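Lysyl oxidase (Pichia pastoris, PDB 1W7C) is a copper- and topaquinone-dependent amine oxidase that probably oxidises primary amines, lysyl side chains among them, to aldehydes. Local coordinates at residues A48-Y54 / D135-A141; G95-E99 / S125-F129; T187-C193 / F209-M215. All coordinates share one frame; numbering follows the deposited sequence.

Interaction 1: A48-Y54 / D135-A141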
loop_
_atom_site.group_PDB
_atom_site.type_symbol
_atom_site.label_atom_id
_atom_site.label_comp_id
_atom_site.label_asym_id
_atom_site.label_seq_id
_atom_site.Cartn_x
_atom_site.Cartn_y
_atom_site.Cartn_z
ATOM N N ALA A 48 34.117 -10.071 -33.927
ATOM C CA ALA A 48 32.985 -9.921 -34.807
ATOM C C ALA A 48 32.732 -8.466 -35.203
ATOM O O ALA A 48 33.068 -7.532 -34.474
ATOM C CB ALA A 48 31.725 -10.520 -34.149
ATOM N N ASP A 49 32.133 -8.297 -36.373
ATOM C CA ASP A 49 31.614 -7.010 -36.819
ATOM C C ASP A 49 30.258 -7.237 -37.501
ATOM O O ASP A 49 29.715 -8.333 -37.436
ATOM C CB ASP A 49 32.651 -6.266 -37.700
ATOM C CG ASP A 49 32.955 -6.958 -39.009
ATOM O OD1 ASP A 49 32.141 -7.741 -39.535
ATOM O OD2 ASP A 49 34.009 -6.719 -39.620
ATOM N N PHE A 50 29.714 -6.207 -38.145
ATOM C CA PHE A 50 28.380 -6.289 -38.734
ATOM C C PHE A 50 28.279 -7.263 -39.919
ATOM O O PHE A 50 27.175 -7.522 -40.422
ATOM C CB PHE A 50 27.920 -4.907 -39.228
ATOM C CG PHE A 50 27.735 -3.848 -38.153
ATOM C CD1 PHE A 50 28.005 -2.522 -38.467
ATOM C CD2 PHE A 50 27.238 -4.131 -36.884
ATOM C CE1 PHE A 50 27.821 -1.502 -37.536
ATOM C CE2 PHE A 50 27.052 -3.116 -35.939
ATOM C CZ PHE A 50 27.312 -1.798 -36.280
ATOM N N PHE A 51 29.415 -7.789 -40.374
ATOM C CA PHE A 51 29.438 -8.687 -41.520
ATOM C C PHE A 51 29.771 -10.122 -41.116
ATOM O O PHE A 51 29.812 -11.027 -41.960
ATOM C CB PHE A 51 30.416 -8.148 -42.564
ATOM C CG PHE A 51 30.030 -6.789 -43.072
ATOM C CD1 PHE A 51 30.577 -5.648 -42.496
ATOM C CD2 PHE A 51 29.049 -6.639 -44.059
ATOM C CE1 PHE A 51 30.217 -4.388 -42.929
ATOM C CE2 PHE A 51 28.656 -5.376 -44.481
ATOM C CZ PHE A 51 29.245 -4.246 -43.926
ATOM N N SER A 52 30.000 -10.318 -39.811
ATOM C CA SER A 52 30.193 -11.643 -39.235
ATOM C C SER A 52 28.871 -12.297 -38.886
ATOM O O SER A 52 27.823 -11.650 -38.888
ATOM C CB SER A 52 30.984 -11.562 -37.921
ATOM O OG SER A 52 32.137 -10.769 -37.987
ATOM N N ASN A 53 28.939 -13.576 -38.537
ATOM C CA ASN A 53 27.856 -14.235 -37.803
ATOM C C ASN A 53 28.344 -14.499 -36.408
ATOM O O ASN A 53 29.493 -14.898 -36.226
ATOM C CB ASN A 53 27.469 -15.588 -38.410
ATOM C CG ASN A 53 27.302 -15.547 -39.910
ATOM O OD1 ASN A 53 26.725 -14.615 -40.463
ATOM N ND2 ASN A 53 27.775 -16.603 -40.585
ATOM N N TYR A 54 27.482 -14.311 -35.421
ATOM C CA TYR A 54 27.858 -14.604 -34.044
ATOM C C TYR A 54 26.646 -14.902 -33.195
ATOM O O TYR A 54 25.547 -14.484 -33.498
ATOM C CB TYR A 54 28.662 -13.474 -33.422
ATOM C CG TYR A 54 28.022 -12.104 -33.487
ATOM C CD1 TYR A 54 27.192 -11.651 -32.486
ATOM C CD2 TYR A 54 28.280 -11.258 -34.550
ATOM C CE1 TYR A 54 26.626 -10.382 -32.536
ATOM C CE2 TYR A 54 27.704 -9.982 -34.638
ATOM C CZ TYR A 54 26.894 -9.549 -33.624
ATOM O OH TYR A 54 26.348 -8.289 -33.731
ATOM N N ASP A 135 23.428 -4.404 -29.470
ATOM C CA ASP A 135 24.288 -5.426 -28.948
ATOM C C ASP A 135 25.700 -4.878 -28.776
ATOM O O ASP A 135 25.961 -3.706 -29.044
ATOM C CB ASP A 135 24.239 -6.731 -29.769
ATOM C CG ASP A 135 24.886 -6.640 -31.105
ATOM O OD1 ASP A 135 24.955 -7.734 -31.737
ATOM O OD2 ASP A 135 25.262 -5.558 -31.635
ATOM N N ARG A 136 26.613 -5.723 -28.332
ATOM C CA ARG A 136 27.978 -5.279 -28.023
ATOM C C ARG A 136 28.637 -4.693 -29.271
ATOM O O ARG A 136 29.380 -3.720 -29.189
ATOM C CB ARG A 136 28.824 -6.414 -27.482
ATOM C CG ARG A 136 28.464 -6.775 -26.079
ATOM C CD ARG A 136 29.365 -7.784 -25.439
ATOM N NE ARG A 136 28.916 -8.019 -24.073
ATOM C CZ ARG A 136 29.319 -9.013 -23.307
ATOM N NH1 ARG A 136 30.230 -9.876 -23.737
ATOM N NH2 ARG A 136 28.827 -9.121 -22.078
ATOM N N ILE A 137 28.356 -5.297 -30.413
ATOM C CA ILE A 137 28.963 -4.888 -31.692
ATOM C C ILE A 137 28.442 -3.514 -32.138
ATOM O O ILE A 137 29.227 -2.621 -32.483
ATOM C CB ILE A 137 28.725 -5.992 -32.762
ATOM C CG1 ILE A 137 29.335 -7.344 -32.325
ATOM C CG2 ILE A 137 29.283 -5.548 -34.114
ATOM C CD1 ILE A 137 30.725 -7.255 -31.806
ATOM N N LYS A 138 27.127 -3.325 -32.084
ATOM C CA LYS A 138 26.546 -2.038 -32.453
ATOM C C LYS A 138 26.918 -0.940 -31.458
ATOM O O LYS A 138 27.173 0.190 -31.876
ATOM C CB LYS A 138 25.029 -2.127 -32.612
ATOM C CG LYS A 138 24.401 -0.863 -33.160
ATOM C CD LYS A 138 23.065 -1.135 -33.818
ATOM C CE LYS A 138 23.217 -1.599 -35.261
ATOM N NZ LYS A 138 21.950 -2.153 -35.862
ATOM N N SER A 139 26.941 -1.256 -30.163
ATOM C CA SER A 139 27.377 -0.280 -29.143
ATOM C C SER A 139 28.798 0.203 -29.404
ATOM O O SER A 139 29.089 1.396 -29.311
ATOM C CB SER A 139 27.286 -0.896 -27.754
ATOM O OG SER A 139 25.928 -1.043 -27.437
ATOM N N ALA A 140 29.676 -0.727 -29.739
ATOM C CA ALA A 140 31.074 -0.389 -29.993
ATOM C C ALA A 140 31.219 0.477 -31.245
ATOM O O ALA A 140 31.986 1.429 -31.257
ATOM C CB ALA A 140 31.933 -1.657 -30.120
ATOM N N ALA A 141 30.452 0.162 -32.282
ATOM C CA ALA A 141 30.466 0.942 -33.520
ATOM C C ALA A 141 29.990 2.378 -33.261
ATOM O O ALA A 141 30.567 3.340 -33.767
ATOM C CB ALA A 141 29.607 0.293 -34.574
#
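Tyr54 and Asp135 make the polar part of this contact: the phenol OH donates to Asp135 OD1 over only 2.5 Å, a very short bond, with OD1 at the edge of the tyrosine ring and near its plane. The carboxylate is turned 31° from that ring. Its other oxygen, OD2, accepts from Lys138 N at 2.9 Å. Asp135 is thus the N-cap of helix 136-150, and the phenol and the helix start together fix the rotation of its carboxylate. Here the loop leading into strand 53-61, within the N2 domain of the copper amine oxidase, rests on the first two turns of that helix. The loop is shaped by a type I turn from Asp49 to Ser52, with an Asx turn in which Asp49 OD1 accepts from Phe51 N.

Apolar contacts fill the rest. Ile137 spreads its branches over three partners: CG1 lies 3.5 Å from Tyr54 CZ, CG2 is 3.7 Å from Phe50 CD2, and CD1 approaches Ala48 O. With CG anti to its carbonyl carbon (chi1 -64°), Phe50 extends its ring to the helix, where CZ meets Ala141 CB at 3.5 Å and the ring edge faces Lys138 CA.

Interaction 2: G95-E99 / S125-F129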
loop_
_atom_site.group_PDB
_atom_site.type_symbol
_atom_site.label_atom_id
_atom_site.label_comp_id
_atom_site.label_asym_id
_atom_site.label_seq_id
_atom_site.Cartn_x
_atom_site.Cartn_y
_atom_site.Cartn_z
ATOM N N GLY A 95 22.240 -7.869 -43.230
ATOM C CA GLY A 95 22.343 -8.464 -41.920
ATOM C C GLY A 95 21.019 -8.522 -41.199
ATOM O O GLY A 95 20.128 -7.701 -41.435
ATOM N N TYR A 96 20.901 -9.514 -40.326
ATOM C CA TYR A 96 19.719 -9.659 -39.488
ATOM C C TYR A 96 20.051 -10.538 -38.314
ATOM O O TYR A 96 20.983 -11.328 -38.382
ATOM C CB TYR A 96 18.557 -10.263 -40.302
ATOM C CG TYR A 96 18.901 -11.560 -40.985
ATOM C CD1 TYR A 96 18.746 -12.776 -40.325
ATOM C CD2 TYR A 96 19.404 -11.578 -42.267
ATOM C CE1 TYR A 96 19.077 -13.973 -40.942
ATOM C CE2 TYR A 96 19.746 -12.759 -42.880
ATOM C CZ TYR A 96 19.577 -13.958 -42.223
ATOM O OH TYR A 96 19.923 -15.138 -42.841
ATOM N N PHE A 97 19.287 -10.394 -37.239
ATOM C CA PHE A 97 19.291 -11.366 -36.158
ATOM C C PHE A 97 18.222 -12.403 -36.460
ATOM O O PHE A 97 17.153 -12.052 -36.958
ATOM C CB PHE A 97 18.993 -10.685 -34.802
ATOM C CG PHE A 97 19.990 -9.642 -34.414
ATOM C CD1 PHE A 97 19.954 -8.370 -34.971
ATOM C CD2 PHE A 97 21.010 -9.954 -33.522
ATOM C CE1 PHE A 97 20.922 -7.443 -34.627
ATOM C CE2 PHE A 97 21.936 -9.021 -33.149
ATOM C CZ PHE A 97 21.910 -7.776 -33.724
ATOM N N GLU A 98 18.490 -13.669 -36.155
ATOM C CA GLU A 98 17.475 -14.683 -36.299
ATOM C C GLU A 98 17.361 -15.516 -35.040
ATOM O O GLU A 98 18.363 -15.913 -34.436
ATOM C CB GLU A 98 17.683 -15.568 -37.535
ATOM C CG GLU A 98 16.419 -16.408 -37.837
ATOM C CD GLU A 98 16.407 -17.077 -39.187
ATOM O OE1 GLU A 98 17.488 -17.230 -39.789
ATOM O OE2 GLU A 98 15.300 -17.517 -39.607
ATOM N N GLU A 99 16.112 -15.770 -34.653
ATOM C CA GLU A 99 15.813 -16.673 -33.565
ATOM C C GLU A 99 15.665 -18.071 -34.169
ATOM O O GLU A 99 14.957 -18.254 -35.189
ATOM C CB GLU A 99 14.518 -16.217 -32.867
ATOM C CG GLU A 99 14.572 -14.768 -32.415
ATOM C CD GLU A 99 13.411 -14.335 -31.542
ATOM O OE1 GLU A 99 13.338 -14.829 -30.388
ATOM O OE2 GLU A 99 12.608 -13.536 -32.034
ATOM N N SER A 125 10.987 -14.751 -37.807
ATOM C CA SER A 125 12.155 -15.132 -37.048
ATOM C C SER A 125 13.299 -14.144 -37.184
ATOM O O SER A 125 14.171 -14.125 -36.307
ATOM C CB SER A 125 12.638 -16.524 -37.445
ATOM O OG SER A 125 12.921 -16.562 -38.844
ATOM N N LYS A 126 13.325 -13.382 -38.268
ATOM C CA LYS A 126 14.421 -12.494 -38.590
ATOM C C LYS A 126 14.060 -11.037 -38.212
ATOM O O LYS A 126 13.006 -10.515 -38.587
ATOM C CB LYS A 126 14.692 -12.545 -40.118
ATOM C CG LYS A 126 15.228 -13.907 -40.570
ATOM C CD LYS A 126 15.486 -13.960 -42.093
ATOM C CE LYS A 126 16.023 -15.296 -42.555
ATOM N NZ LYS A 126 15.049 -16.389 -42.392
ATOM N N LEU A 127 14.997 -10.404 -37.515
ATOM C CA LEU A 127 14.920 -8.997 -37.138
ATOM C C LEU A 127 15.939 -8.233 -37.969
ATOM O O LEU A 127 17.132 -8.482 -37.821
ATOM C CB LEU A 127 15.215 -8.853 -35.642
ATOM C CG LEU A 127 15.291 -7.439 -35.047
ATOM C CD1 LEU A 127 13.885 -6.889 -34.903
ATOM C CD2 LEU A 127 16.000 -7.464 -33.721
ATOM N N PRO A 128 15.505 -7.335 -38.858
ATOM C CA PRO A 128 16.449 -6.620 -39.731
ATOM C C PRO A 128 17.499 -5.817 -38.957
ATOM O O PRO A 128 17.215 -5.243 -37.898
ATOM C CB PRO A 128 15.536 -5.677 -40.510
ATOM C CG PRO A 128 14.227 -6.330 -40.506
ATOM C CD PRO A 128 14.101 -6.960 -39.142
ATOM N N PHE A 129 18.690 -5.705 -39.536
ATOM C CA PHE A 129 19.770 -4.935 -38.950
ATOM C C PHE A 129 19.324 -3.540 -38.489
ATOM O O PHE A 129 19.680 -3.109 -37.399
ATOM C CB PHE A 129 20.915 -4.789 -39.963
ATOM C CG PHE A 129 22.082 -4.004 -39.424
ATOM C CD1 PHE A 129 23.046 -4.625 -38.638
ATOM C CD2 PHE A 129 22.206 -2.637 -39.689
ATOM C CE1 PHE A 129 24.091 -3.920 -38.139
ATOM C CE2 PHE A 129 23.271 -1.933 -39.193
ATOM C CZ PHE A 129 24.213 -2.572 -38.416
HETATM O O HOH W 1 13.218 -12.106 -34.352
#
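Within the antiparallel sheet of the N2 domain, strand 96-103 carries the short strand 126-128 along part of one edge and strand 82-89 along the other, and the pairing of Gly95-Glu99 with Ser125-Phe129 is a compact antiparallel ladder. Phe97 and Leu127 form its hydrogen-bonded pair: Leu127 N reaches Phe97 O at 2.8 Å, and Phe97 N returns the bond to Leu127 O. The ladder runs on to Glu99 N with Ser125 O at one end and Phe129 N with Gly95 O at the other.

Tyr96, Glu98 and Lys126 share one face of the sheet. The aliphatic part of Lys126 lies alongside the tyrosine, pointing the same way, and its CD sits over one face of the Tyr96 ring, 4.0 Å from the centroid, as a CH-pi contact. A bend at the last torsion (chi4 66°) then turns the ammonium group to the Glu98 carboxylate, giving a salt bridge of 3.0 Å between NZ and OE2. Aromatic packing and charge pairing thereby use different parts of one lysine.

Phe97 and Leu127 occupy the other face, CD1 of the ring 4.2 Å from Leu127 CD2, and Tyr88 meets the Phe97 ring edge-to-face. Two donors grip Glu98 OE2: Lys126 NZ approaches from above the carboxylate plane, whereas Ser125 OG comes in on the anti side, 2.7 Å from OE2.

Interaction 3: T187-C193 / F209-M215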
loop_
_atom_site.group_PDB
_atom_site.type_symbol
_atom_site.label_atom_id
_atom_site.label_comp_id
_atom_site.label_asym_id
_atom_site.label_seq_id
_atom_site.Cartn_x
_atom_site.Cartn_y
_atom_site.Cartn_z
ATOM N N THR A 187 17.980 5.466 -40.316
ATOM C CA THR A 187 18.069 5.262 -38.889
ATOM C C THR A 187 18.905 6.367 -38.309
ATOM O O THR A 187 20.074 6.522 -38.661
ATOM C CB THR A 187 18.691 3.897 -38.590
ATOM O OG1 THR A 187 17.912 2.888 -39.254
ATOM C CG2 THR A 187 18.724 3.581 -37.059
ATOM N N VAL A 188 18.291 7.129 -37.409
ATOM C CA VAL A 188 18.969 8.211 -36.712
ATOM C C VAL A 188 18.921 8.002 -35.206
ATOM O O VAL A 188 18.234 7.123 -34.695
ATOM C CB VAL A 188 18.402 9.593 -37.113
ATOM C CG1 VAL A 188 18.441 9.758 -38.608
ATOM C CG2 VAL A 188 16.972 9.760 -36.584
ATOM N N ASP A 189 19.683 8.814 -34.501
ATOM C CA ASP A 189 19.745 8.705 -33.051
ATOM C C ASP A 189 20.247 10.036 -32.491
ATOM O O ASP A 189 21.044 10.724 -33.132
ATOM C CB ASP A 189 20.687 7.524 -32.689
ATOM C CG ASP A 189 20.527 6.996 -31.289
ATOM O OD1 ASP A 189 19.587 7.412 -30.548
ATOM O OD2 ASP A 189 21.294 6.094 -30.852
ATOM N N TYR A 190 19.740 10.396 -31.331
ATOM C CA TYR A 190 20.181 11.578 -30.626
ATOM C C TYR A 190 21.150 11.153 -29.520
ATOM O O TYR A 190 21.281 9.981 -29.197
ATOM C CB TYR A 190 18.985 12.322 -30.035
ATOM C CG TYR A 190 18.134 13.026 -31.082
ATOM C CD1 TYR A 190 17.117 12.356 -31.742
ATOM C CD2 TYR A 190 18.337 14.360 -31.413
ATOM C CE1 TYR A 190 16.337 12.991 -32.685
ATOM C CE2 TYR A 190 17.536 15.018 -32.354
ATOM C CZ TYR A 190 16.536 14.327 -32.979
ATOM O OH TYR A 190 15.757 14.994 -33.898
ATOM N N GLY A 191 21.831 12.130 -28.954
ATOM C CA GLY A 191 22.770 11.886 -27.881
ATOM C C GLY A 191 23.097 13.123 -27.082
ATOM O O GLY A 191 22.672 14.239 -27.434
ATOM N N THR A 192 23.799 12.903 -25.970
ATOM C CA THR A 192 24.243 14.003 -25.138
ATOM C C THR A 192 25.551 13.671 -24.471
ATOM O O THR A 192 26.096 12.580 -24.675
ATOM C CB THR A 192 23.154 14.365 -24.091
ATOM O OG1 THR A 192 23.451 15.639 -23.504
ATOM C CG2 THR A 192 23.105 13.349 -22.929
ATOM N N CYS A 193 26.049 14.611 -23.675
ATOM C CA CYS A 193 27.256 14.406 -22.895
ATOM C C CYS A 193 26.989 14.694 -21.418
ATOM O O CYS A 193 26.203 15.583 -21.074
ATOM C CB CYS A 193 28.384 15.331 -23.381
ATOM S SG CYS A 193 28.859 15.134 -25.104
ATOM N N PHE A 209 24.496 19.655 -23.796
ATOM C CA PHE A 209 25.012 19.584 -25.164
ATOM C C PHE A 209 24.442 18.349 -25.844
ATOM O O PHE A 209 24.598 17.247 -25.340
ATOM C CB PHE A 209 26.531 19.517 -25.174
ATOM C CG PHE A 209 27.100 19.556 -26.549
ATOM C CD1 PHE A 209 27.249 20.751 -27.192
ATOM C CD2 PHE A 209 27.384 18.387 -27.239
ATOM C CE1 PHE A 209 27.733 20.797 -28.462
ATOM C CE2 PHE A 209 27.862 18.432 -28.539
ATOM C CZ PHE A 209 28.030 19.638 -29.144
ATOM N N PHE A 210 23.779 18.532 -26.974
ATOM C CA PHE A 210 23.095 17.449 -27.677
ATOM C C PHE A 210 23.578 17.331 -29.124
ATOM O O PHE A 210 24.145 18.260 -29.696
ATOM C CB PHE A 210 21.579 17.696 -27.676
ATOM C CG PHE A 210 21.011 17.950 -26.294
ATOM C CD1 PHE A 210 20.746 19.240 -25.872
ATOM C CD2 PHE A 210 20.841 16.901 -25.386
ATOM C CE1 PHE A 210 20.279 19.474 -24.592
ATOM C CE2 PHE A 210 20.339 17.136 -24.117
ATOM C CZ PHE A 210 20.081 18.409 -23.710
ATOM N N PHE A 211 23.295 16.189 -29.719
ATOM C CA PHE A 211 23.621 15.933 -31.092
ATOM C C PHE A 211 22.698 14.878 -31.686
ATOM O O PHE A 211 21.972 14.190 -30.975
ATOM C CB PHE A 211 25.102 15.526 -31.248
ATOM C CG PHE A 211 25.536 14.459 -30.299
ATOM C CD1 PHE A 211 25.389 13.116 -30.620
ATOM C CD2 PHE A 211 26.121 14.790 -29.085
ATOM C CE1 PHE A 211 25.771 12.122 -29.715
ATOM C CE2 PHE A 211 26.500 13.817 -28.189
ATOM C CZ PHE A 211 26.348 12.477 -28.505
ATOM N N LYS A 212 22.751 14.781 -33.005
ATOM C CA LYS A 212 21.918 13.878 -33.782
ATOM C C LYS A 212 22.754 13.338 -34.911
ATOM O O LYS A 212 23.440 14.095 -35.590
ATOM C CB LYS A 212 20.692 14.589 -34.345
ATOM C CG LYS A 212 19.694 13.664 -35.049
ATOM C CD LYS A 212 18.648 14.460 -35.818
ATOM C CE LYS A 212 17.649 13.562 -36.505
ATOM N NZ LYS A 212 16.664 14.289 -37.358
ATOM N N PHE A 213 22.688 12.029 -35.124
ATOM C CA PHE A 213 23.452 11.380 -36.183
ATOM C C PHE A 213 22.627 10.364 -36.952
ATOM O O PHE A 213 21.621 9.867 -36.477
ATOM C CB PHE A 213 24.761 10.766 -35.656
ATOM C CG PHE A 213 24.580 9.719 -34.582
ATOM C CD1 PHE A 213 24.626 8.379 -34.900
ATOM C CD2 PHE A 213 24.408 10.078 -33.235
ATOM C CE1 PHE A 213 24.514 7.416 -33.910
ATOM C CE2 PHE A 213 24.280 9.111 -32.239
ATOM C CZ PHE A 213 24.329 7.786 -32.579
ATOM N N ASP A 214 23.030 10.164 -38.194
ATOM C CA ASP A 214 22.491 9.153 -39.076
ATOM C C ASP A 214 23.445 7.961 -39.035
ATOM O O ASP A 214 24.654 8.090 -39.322
ATOM C CB ASP A 214 22.397 9.687 -40.498
ATOM C CG ASP A 214 21.721 8.720 -41.415
ATOM O OD1 ASP A 214 22.219 7.614 -41.558
ATOM O OD2 ASP A 214 20.707 9.003 -42.076
ATOM N N MET A 215 22.918 6.811 -38.633
ATOM C CA MET A 215 23.682 5.565 -38.521
ATOM C C MET A 215 23.052 4.475 -39.395
ATOM O O MET A 215 23.048 3.293 -39.025
ATOM C CB MET A 215 23.756 5.126 -37.041
ATOM C CG MET A 215 22.405 5.068 -36.354
ATOM S SD MET A 215 22.441 4.250 -34.743
ATOM C CE MET A 215 22.864 2.569 -35.226
#
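Strands 187-195 and 209-214 run antiparallel, their short segments at 155°, as neighbours in a five-stranded antiparallel meander joined in chain order. Asp189 with Phe213 and Gly191 with Phe211 are the hydrogen-bonded pairs between these two segments; Phe213 N meets Asp189 O at 2.9 Å.

On the face bearing Tyr190 and Lys212, the fully extended lysine crosses the phenol ring. Its CG stands over one face, 3.8 Å from the centroid, while CD continues to the rim, 3.5 Å from Tyr190 CZ. His353 also stacks on this ring. Replacing Tyr190 by alanine is likely to leave the methylenes of Lys212 without their aromatic support and His353 without its stacking partner.

The opposite face is lined by phenylalanines. Phe211, its CG set between the backbone N and the carbonyl carbon (chi1 49°), folds its ring back across the neighbouring strand, where Gly191 CA lies over one face at 3.9 Å from the centroid. Gly191, with no side chain, lets the ring lie directly on the backbone there. Phe213 likewise receives Asp189 CB over a face, and the Asp189 carboxylate pairs with Lys142 of helix 136-150, which covers this side of the sheet with Leu146.

Toward the end of the pairing, Cys193, disulfide-bonded to Cys172, has SG at the edge of the Phe211 ring. Nearby, Thr192 OG1 donates to Phe209 O at 2.7 Å, from above the carbonyl plane.

Overall arrangement
Interactions 1 and 2 both reach the same antiparallel sheet, their centres 13 Å apart, and are joined by the short link from strand 126-128 to helix 136-150. Phe129 bridges them: its CE1 lies 3.4 Å from Phe50 CD2, and its ring has a cation-pi contact with Lys138. Helix 136-150 then runs on to the separate sheet of interaction 3, whose centre is 20 Å from that of interaction 1; Lys138 CD meets Met215 CE at 4.0 Å. Interactions 2 and 3 do not touch, their nearest atoms about 5 Å apart. All three lie away from the copper and topaquinone site, as packing that joins the two smaller antiparallel sheets and helix 136-150.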